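PDB 4TKZ: putative uncharacterized protein gbs1890 from Streptococcus agalactiae NEM316, which probably acts as a mannose-type EIIA component of the phosphotransferase system, relaying phosphoryl groups during sugar uptake. Local coordinates for residues V31-I36 / Q49-D54; D43-L48 / S74-E79. All blocks are in the same frame, centred on the assembly; numbering follows the deposited sequence.

Overall arrangement
From the N terminus the chain lays down strand 3-9, crosses through helix 12-24 and returns in strand 30-35. Helix 41-52 follows, and interaction 1 closes this short connection by setting the end of the helix against the strand just made. The chain then runs through strand 57-62 into helix 68-76. Interaction 2 closes this longer excursion, joining helix 41-52 to the end of helix 68-76 and the turn after it. The two contacts cross along the sequence, because 43-48 lies between the segments of interaction 1 while 74-79 lies beyond both. They share helix 41-52 and touch where Phe35 CD1 packs on Val44 CG2 at 3.4 Å.

Interaction 1 of 2, residues V31-I36 / Q49-D54; sequences VGINFI and QREVID
Val31 and Ile33 of strand 30-35, outermost in the sheet of this chain, meet Glu51 near the end of helix 41-52. The contact belongs to a parallel alpha/beta fold with strand order 2-1-3-4, in which this helix packs on one face of the sheet. It is small, with 122 Å² buried in all, and no hydrogen bond links the two segments.

The packing is by van der Waals touch. Val31 and Ile33 alternate with Gly32, so both side chains leave the strand toward the helix. Ile33 reaches out through an extended chain (chi2 178°), and its CD1 lies 4.2 Å from Glu51 CG. Val31 CG2 meets the same chain at Glu51 CD, 3.9 Å away. Ile33 CD1 also rests on Ala47, one turn earlier in the helix.

The polar end is settled outside the pair. Glu51 bends at chi2 (-66°), which turns its carboxylate toward the Val31 methyls. Its OE1 forms a salt bridge with Lys3 of the neighbouring strand 3-9, so the charge is paired although it sits beside a valine. Both methyl groups of Val31 border this oxygen: CG1 is 3.6 Å from Glu51 OE1, and CG2 is 3.7 Å from it.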
ATOM      1  N   VAL A  31      12.974  -2.525   8.029  1.00 17.12           N
ATOM      2  CA  VAL A  31      13.013  -3.911   7.573  1.00 16.76           C
ATOM      3  C   VAL A  31      11.656  -4.407   7.107  1.00 15.21           C
ATOM      4  O   VAL A  31      10.601  -3.906   7.533  1.00 21.52           O
ATOM      5  CB  VAL A  31      13.532  -4.867   8.675  1.00 27.21           C
ATOM      6  CG1 VAL A  31      14.865  -4.394   9.212  1.00 30.66           C
ATOM      7  CG2 VAL A  31      12.533  -4.959   9.795  1.00 20.65           C
ATOM      8  N   GLY A  32      11.681  -5.415   6.245  1.00 15.22           N
ATOM      9  CA  GLY A  32      10.449  -6.026   5.788  1.00 16.39           C
ATOM     10  C   GLY A  32      10.401  -7.482   6.196  1.00 25.72           C
ATOM     11  O   GLY A  32      11.416  -8.184   6.167  1.00 24.18           O
ATOM     12  N   ILE A  33       9.219  -7.927   6.605  1.00 17.41           N
ATOM     13  CA  ILE A  33       8.972  -9.337   6.815  1.00 17.86           C
ATOM     14  C   ILE A  33       7.920  -9.784   5.806  1.00 20.62           C
ATOM     15  O   ILE A  33       6.744  -9.423   5.913  1.00 17.89           O
ATOM     16  CB  ILE A  33       8.508  -9.609   8.266  1.00 16.14           C
ATOM     17  CG1 ILE A  33       9.595  -9.163   9.245  1.00 15.75           C
ATOM     18  CG2 ILE A  33       8.197 -11.068   8.455  1.00 19.28           C
ATOM     19  CD1 ILE A  33       9.242  -9.346  10.722  1.00 21.02           C
ATOM     20  N   ASN A  34       8.350 -10.569   4.824  1.00 17.90           N
ATOM     21  CA  ASN A  34       7.450 -11.053   3.792  1.00 17.32           C
ATOM     22  C   ASN A  34       6.688 -12.300   4.230  1.00 21.14           C
ATOM     23  O   ASN A  34       7.279 -13.367   4.388  1.00 23.26           O
ATOM     24  CB  ASN A  34       8.226 -11.337   2.498  1.00 20.18           C
ATOM     25  CG  ASN A  34       8.947 -10.109   1.962  1.00 21.87           C
ATOM     26  OD1 ASN A  34       8.337  -9.244   1.338  1.00 22.38           O
ATOM     27  ND2 ASN A  34      10.253 -10.039   2.191  1.00 24.63           N
ATOM     28  N   PHE A  35       5.379 -12.158   4.422  1.00 20.09           N
ATOM     29  CA  PHE A  35       4.523 -13.274   4.814  1.00 22.26           C
ATOM     30  C   PHE A  35       4.110 -14.040   3.568  1.00 19.29           C
ATOM     31  O   PHE A  35       3.033 -13.816   3.014  1.00 20.39           O
ATOM     32  CB  PHE A  35       3.288 -12.766   5.560  1.00 16.72           C
ATOM     33  CG  PHE A  35       2.365 -13.856   6.041  1.00 22.28           C
ATOM     34  CD1 PHE A  35       2.870 -15.010   6.633  1.00 25.82           C
ATOM     35  CD2 PHE A  35       0.990 -13.715   5.922  1.00 23.93           C
ATOM     36  CE1 PHE A  35       2.021 -16.013   7.092  1.00 23.37           C
ATOM     37  CE2 PHE A  35       0.123 -14.708   6.376  1.00 19.05           C
ATOM     38  CZ  PHE A  35       0.643 -15.868   6.963  1.00 21.93           C
ATOM     39  N   ILE A  36       4.974 -14.952   3.138  1.00 19.84           N
ATOM     40  CA  ILE A  36       4.784 -15.631   1.860  1.00 25.67           C
ATOM     41  C   ILE A  36       4.075 -16.969   2.035  1.00 26.66           C
ATOM     42  O   ILE A  36       3.932 -17.473   3.152  1.00 25.75           O
ATOM     43  CB  ILE A  36       6.130 -15.856   1.146  1.00 26.51           C
ATOM     44  CG1 ILE A  36       7.005 -16.815   1.957  1.00 21.58           C
ATOM     45  CG2 ILE A  36       6.857 -14.526   0.916  1.00 23.19           C
ATOM     46  CD1 ILE A  36       8.281 -17.210   1.265  1.00 29.96           C
ATOM     47  N   GLN A  49       9.782 -10.961  16.615  1.00 17.12           N
ATOM     48  CA  GLN A  49      10.546 -10.976  17.855  1.00 18.23           C
ATOM     49  C   GLN A  49      12.007 -10.669  17.610  1.00 15.35           C
ATOM     50  O   GLN A  49      12.614  -9.849  18.308  1.00 18.33           O
ATOM     51  CB  GLN A  49      10.476 -12.358  18.511  1.00 21.43           C
ATOM     52  CG  GLN A  49       9.162 -12.743  19.114  1.00 24.50           C
ATOM     53  CD  GLN A  49       9.254 -14.124  19.731  1.00 26.51           C
ATOM     54  OE1 GLN A  49       8.486 -15.025  19.395  1.00 34.00           O
ATOM     55  NE2 GLN A  49      10.226 -14.305  20.612  1.00 26.88           N
ATOM     56  N   ARG A  50      12.578 -11.340  16.617  1.00 18.88           N
ATOM     57  CA  ARG A  50      13.979 -11.138  16.285  1.00 17.06           C
ATOM     58  C   ARG A  50      14.276  -9.681  15.921  1.00 24.16           C
ATOM     59  O   ARG A  50      15.310  -9.132  16.313  1.00 19.77           O
ATOM     60  CB  ARG A  50      14.385 -12.088  15.153  1.00 23.41           C
ATOM     61  CG  ARG A  50      15.853 -12.006  14.768  1.00 29.16           C
ATOM     62  CD  ARG A  50      16.236 -13.117  13.798  1.00 30.72           C
ATOM     63  NE  ARG A  50      17.516 -12.835  13.147  1.00 38.54           N
ATOM     64  CZ  ARG A  50      18.115 -13.645  12.280  1.00 47.09           C
ATOM     65  NH1 ARG A  50      17.552 -14.799  11.946  1.00 42.94           N
ATOM     66  NH2 ARG A  50      19.279 -13.301  11.744  1.00 50.53           N
ATOM     67  N   GLU A  51      13.362  -9.044  15.190  1.00 22.90           N
ATOM     68  CA  GLU A  51      13.603  -7.670  14.749  1.00 19.64           C
ATOM     69  C   GLU A  51      13.494  -6.652  15.885  1.00 19.63           C
ATOM     70  O   GLU A  51      14.053  -5.567  15.789  1.00 24.97           O
ATOM     71  CB  GLU A  51      12.679  -7.286  13.585  1.00 19.52           C
ATOM     72  CG  GLU A  51      12.879  -8.123  12.326  1.00 20.06           C
ATOM     73  CD  GLU A  51      14.241  -7.906  11.675  1.00 23.02           C
ATOM     74  OE1 GLU A  51      14.870  -6.846  11.901  1.00 18.90           O
ATOM     75  OE2 GLU A  51      14.695  -8.812  10.942  1.00 24.14           O
ATOM     76  N   VAL A  52      12.791  -6.994  16.964  1.00 17.94           N
ATOM     77  CA  VAL A  52      12.569  -6.024  18.041  1.00 18.59           C
ATOM     78  C   VAL A  52      13.473  -6.172  19.273  1.00 17.36           C
ATOM     79  O   VAL A  52      13.421  -5.326  20.163  1.00 18.28           O
ATOM     80  CB  VAL A  52      11.084  -5.986  18.515  1.00 19.32           C
ATOM     81  CG1 VAL A  52      10.157  -5.730  17.355  1.00 21.51           C
ATOM     82  CG2 VAL A  52      10.704  -7.288  19.220  1.00 16.81           C
ATOM     83  N   ILE A  53      14.292  -7.224  19.319  1.00 21.43           N
ATOM     84  CA  ILE A  53      15.135  -7.520  20.490  1.00 18.64           C
ATOM     85  C   ILE A  53      15.792  -6.274  21.079  1.00 21.69           C
ATOM     86  O   ILE A  53      15.673  -5.993  22.269  1.00 20.74           O
ATOM     87  CB  ILE A  53      16.282  -8.497  20.134  1.00 21.10           C
ATOM     88  CG1 ILE A  53      15.733  -9.814  19.589  1.00 22.38           C
ATOM     89  CG2 ILE A  53      17.193  -8.735  21.353  1.00 17.83           C
ATOM     90  CD1 ILE A  53      16.799 -10.742  19.025  1.00 22.92           C
ATOM     91  N   ASP A  54      16.464  -5.517  20.222  1.00 16.25           N
ATOM     92  CA  ASP A  54      17.329  -4.442  20.682  1.00 20.89           C
ATOM     93  C   ASP A  54      16.796  -3.047  20.367  1.00 27.19           C
ATOM     94  O   ASP A  54      17.566  -2.084  20.286  1.00 23.54           O
ATOM     95  CB  ASP A  54      18.720  -4.620  20.072  1.00 17.48           C
ATOM     96  CG  ASP A  54      19.372  -5.915  20.496  1.00 15.66           C
ATOM     97  OD1 ASP A  54      19.711  -6.026  21.687  1.00 23.13           O
ATOM     98  OD2 ASP A  54      19.528  -6.825  19.651  1.00 20.59           O
TER

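Interaction 2 of 2, residues D43-L48 / S74-E79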
ATOM      1  N   ASP A  43       5.782 -18.342  12.314  1.00 21.25           N
ATOM      2  CA  ASP A  43       6.965 -17.925  11.558  1.00 20.64           C
ATOM      3  C   ASP A  43       7.085 -16.402  11.556  1.00 22.93           C
ATOM      4  O   ASP A  43       8.177 -15.847  11.736  1.00 19.51           O
ATOM      5  CB  ASP A  43       6.895 -18.426  10.117  1.00 27.52           C
ATOM      6  CG  ASP A  43       7.092 -19.917  10.005  1.00 31.62           C
ATOM      7  OD1 ASP A  43       7.743 -20.498  10.899  1.00 24.17           O
ATOM      8  OD2 ASP A  43       6.600 -20.501   9.013  1.00 27.42           O
ATOM      9  N   VAL A  44       5.950 -15.735  11.355  1.00 21.71           N
ATOM     10  CA  VAL A  44       5.881 -14.277  11.428  1.00 21.60           C
ATOM     11  C   VAL A  44       6.223 -13.792  12.829  1.00 21.67           C
ATOM     12  O   VAL A  44       6.956 -12.814  12.997  1.00 20.12           O
ATOM     13  CB  VAL A  44       4.479 -13.759  11.071  1.00 21.09           C
ATOM     14  CG1 VAL A  44       4.460 -12.240  11.096  1.00 22.76           C
ATOM     15  CG2 VAL A  44       4.073 -14.252   9.710  1.00 18.56           C
ATOM     16  N   ARG A  45       5.693 -14.476  13.843  1.00 19.07           N
ATOM     17  CA  ARG A  45       5.963 -14.092  15.220  1.00 20.17           C
ATOM     18  C   ARG A  45       7.446 -14.188  15.539  1.00 18.19           C
ATOM     19  O   ARG A  45       7.996 -13.298  16.182  1.00 20.19           O
ATOM     20  CB  ARG A  45       5.175 -14.961  16.200  1.00 21.21           C
ATOM     21  CG  ARG A  45       5.446 -14.620  17.654  1.00 26.13           C
ATOM     22  CD  ARG A  45       4.450 -15.333  18.545  1.00 25.69           C
ATOM     23  NE  ARG A  45       4.835 -15.293  19.949  1.00 26.38           N
ATOM     24  CZ  ARG A  45       4.288 -14.489  20.852  1.00 33.71           C
ATOM     25  NH1 ARG A  45       4.695 -14.539  22.114  1.00 30.18           N
ATOM     26  NH2 ARG A  45       3.319 -13.653  20.504  1.00 22.50           N
ATOM     27  N   VAL A  46       8.082 -15.265  15.079  1.00 18.95           N
ATOM     28  CA  VAL A  46       9.505 -15.499  15.326  1.00 21.19           C
ATOM     29  C   VAL A  46      10.320 -14.395  14.678  1.00 21.39           C
ATOM     30  O   VAL A  46      11.229 -13.828  15.293  1.00 22.13           O
ATOM     31  CB  VAL A  46       9.952 -16.866  14.768  1.00 17.12           C
ATOM     32  CG1 VAL A  46      11.468 -16.951  14.688  1.00 17.21           C
ATOM     33  CG2 VAL A  46       9.433 -17.988  15.670  1.00 16.45           C
ATOM     34  N   ALA A  47       9.975 -14.087  13.436  1.00 22.34           N
ATOM     35  CA  ALA A  47      10.676 -13.046  12.700  1.00 17.97           C
ATOM     36  C   ALA A  47      10.546 -11.694  13.394  1.00 19.53           C
ATOM     37  O   ALA A  47      11.535 -10.962  13.545  1.00 21.06           O
ATOM     38  CB  ALA A  47      10.173 -12.969  11.270  1.00 21.26           C
ATOM     39  N   LEU A  48       9.329 -11.353  13.808  1.00 19.70           N
ATOM     40  CA  LEU A  48       9.097 -10.057  14.449  1.00 15.97           C
ATOM     41  C   LEU A  48       9.862  -9.932  15.759  1.00 20.32           C
ATOM     42  O   LEU A  48      10.518  -8.915  15.987  1.00 18.51           O
ATOM     43  CB  LEU A  48       7.604  -9.791  14.656  1.00 17.78           C
ATOM     44  CG  LEU A  48       7.204  -8.387  15.115  1.00 21.78           C
ATOM     45  CD1 LEU A  48       7.680  -7.306  14.116  1.00 20.18           C
ATOM     46  CD2 LEU A  48       5.702  -8.293  15.288  1.00 22.57           C
ATOM     47  N   SER A  74       0.152  -7.100  16.581  1.00 18.62           N
ATOM     48  CA  SER A  74      -0.629  -6.532  17.666  1.00 21.11           C
ATOM     49  C   SER A  74      -0.453  -7.326  18.957  1.00 19.05           C
ATOM     50  O   SER A  74      -0.315  -6.741  20.031  1.00 22.25           O
ATOM     51  CB  SER A  74      -2.112  -6.501  17.293  1.00 19.36           C
ATOM     52  OG  SER A  74      -2.350  -5.547  16.275  1.00 34.31           O
ATOM     53  N   ALA A  75      -0.458  -8.651  18.835  1.00 21.60           N
ATOM     54  CA  ALA A  75      -0.341  -9.553  19.991  1.00 20.46           C
ATOM     55  C   ALA A  75       1.002  -9.398  20.681  1.00 25.00           C
ATOM     56  O   ALA A  75       1.100  -9.476  21.910  1.00 26.82           O
ATOM     57  CB  ALA A  75      -0.531 -10.996  19.555  1.00 21.86           C
ATOM     58  N   LEU A  76       2.041  -9.201  19.881  1.00 24.29           N
ATOM     59  CA  LEU A  76       3.386  -9.082  20.405  1.00 22.48           C
ATOM     60  C   LEU A  76       3.623  -7.701  21.000  1.00 25.67           C
ATOM     61  O   LEU A  76       4.430  -7.554  21.912  1.00 28.96           O
ATOM     62  CB  LEU A  76       4.410  -9.381  19.313  1.00 30.36           C
ATOM     63  CG  LEU A  76       5.823  -9.683  19.803  1.00 32.37           C
ATOM     64  CD1 LEU A  76       5.842 -10.959  20.656  1.00 24.94           C
ATOM     65  CD2 LEU A  76       6.780  -9.801  18.621  1.00 27.99           C
ATOM     66  N   SER A  77       2.917  -6.690  20.489  1.00 22.73           N
ATOM     67  CA  SER A  77       3.139  -5.307  20.913  1.00 23.92           C
ATOM     68  C   SER A  77       2.804  -5.048  22.385  1.00 25.23           C
ATOM     69  O   SER A  77       3.186  -4.018  22.929  1.00 33.61           O
ATOM     70  CB  SER A  77       2.317  -4.343  20.059  1.00 24.28           C
ATOM     71  OG  SER A  77       0.948  -4.433  20.410  1.00 24.85           O
ATOM     72  N   VAL A  78       2.085  -5.963  23.022  1.00 24.64           N
ATOM     73  CA  VAL A  78       1.685  -5.749  24.415  1.00 25.39           C
ATOM     74  C   VAL A  78       2.467  -6.622  25.394  1.00 32.34           C
ATOM     75  O   VAL A  78       2.101  -6.726  26.570  1.00 31.82           O
ATOM     76  CB  VAL A  78       0.172  -5.984  24.615  1.00 25.39           C
ATOM     77  CG1 VAL A  78      -0.637  -5.126  23.667  1.00 29.45           C
ATOM     78  CG2 VAL A  78      -0.174  -7.452  24.405  1.00 25.53           C
ATOM     79  N   GLU A  79       3.547  -7.239  24.924  1.00 27.76           N
ATOM     80  CA  GLU A  79       4.245  -8.245  25.732  1.00 23.27           C
ATOM     81  C   GLU A  79       5.549  -7.743  26.336  1.00 29.82           C
ATOM     82  O   GLU A  79       6.122  -8.383  27.223  1.00 31.05           O
ATOM     83  CB  GLU A  79       4.538  -9.481  24.895  1.00 24.52           C
ATOM     84  CG  GLU A  79       3.319 -10.213  24.400  1.00 24.61           C
ATOM     85  CD  GLU A  79       3.593 -11.680  24.271  1.00 33.62           C
ATOM     86  OE1 GLU A  79       3.803 -12.315  25.324  1.00 39.75           O
ATOM     87  OE2 GLU A  79       3.619 -12.189  23.131  1.00 33.46           O
TER
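Glu79 OE2 takes two N-H groups from the guanidinium of Arg45. The shorter bond, 2.8 Å from Arg45 NH1 to Glu79 OE2, is moderately bent, with an angle of 145° at the hydrogen. It uses the syn lone pair of OE2, and the oxygen lies near the guanidinium plane. The second bond, from Arg45 NH2 to Glu79 OE2 at 3.0 Å, is weak. One oxygen thus sits in the fork between the two terminal nitrogens. This is not the paired arrangement with one oxygen per nitrogen. The carboxylate and guanidinium planes are turned 35° apart.

Arg45 holds CG anti to the backbone N (chi1 179°), and its extended chain carries the guanidinium out from helix 41-52 to the glutamate. Glu79 meets it at about a right angle, from the turn that follows helix 68-76. This is a type I turn from Leu76 to Glu79, held by the bond from Glu79 N to Leu76 O. The turn brings the glutamate round to the arginine.

Leu76 packs against the guanidinium with its two methyls divided. Its CD1 lies over one face of the group, nearer its NH2 end than its centre, and is 3.7 Å from Arg45 NH2. Its CD2 faces inward and meets Leu48 CG at 3.8 Å. The leucines run antiparallel alongside each other. Leu48 continues inward to Ile5 of strand 3-9, so the apolar part joins two neighbouring helices on one face of the sheet. Elsewhere in segment 74-79, Ser74, Ser77 and Val78 pack on Phe127 of the second subunit.

The contact is therefore layered: buried leucines lie inside, and an ion pair lies toward the surface. With one carboxylate oxygen shared by two N-H groups, the carboxylate is probably polarised toward OE2, facing the cation.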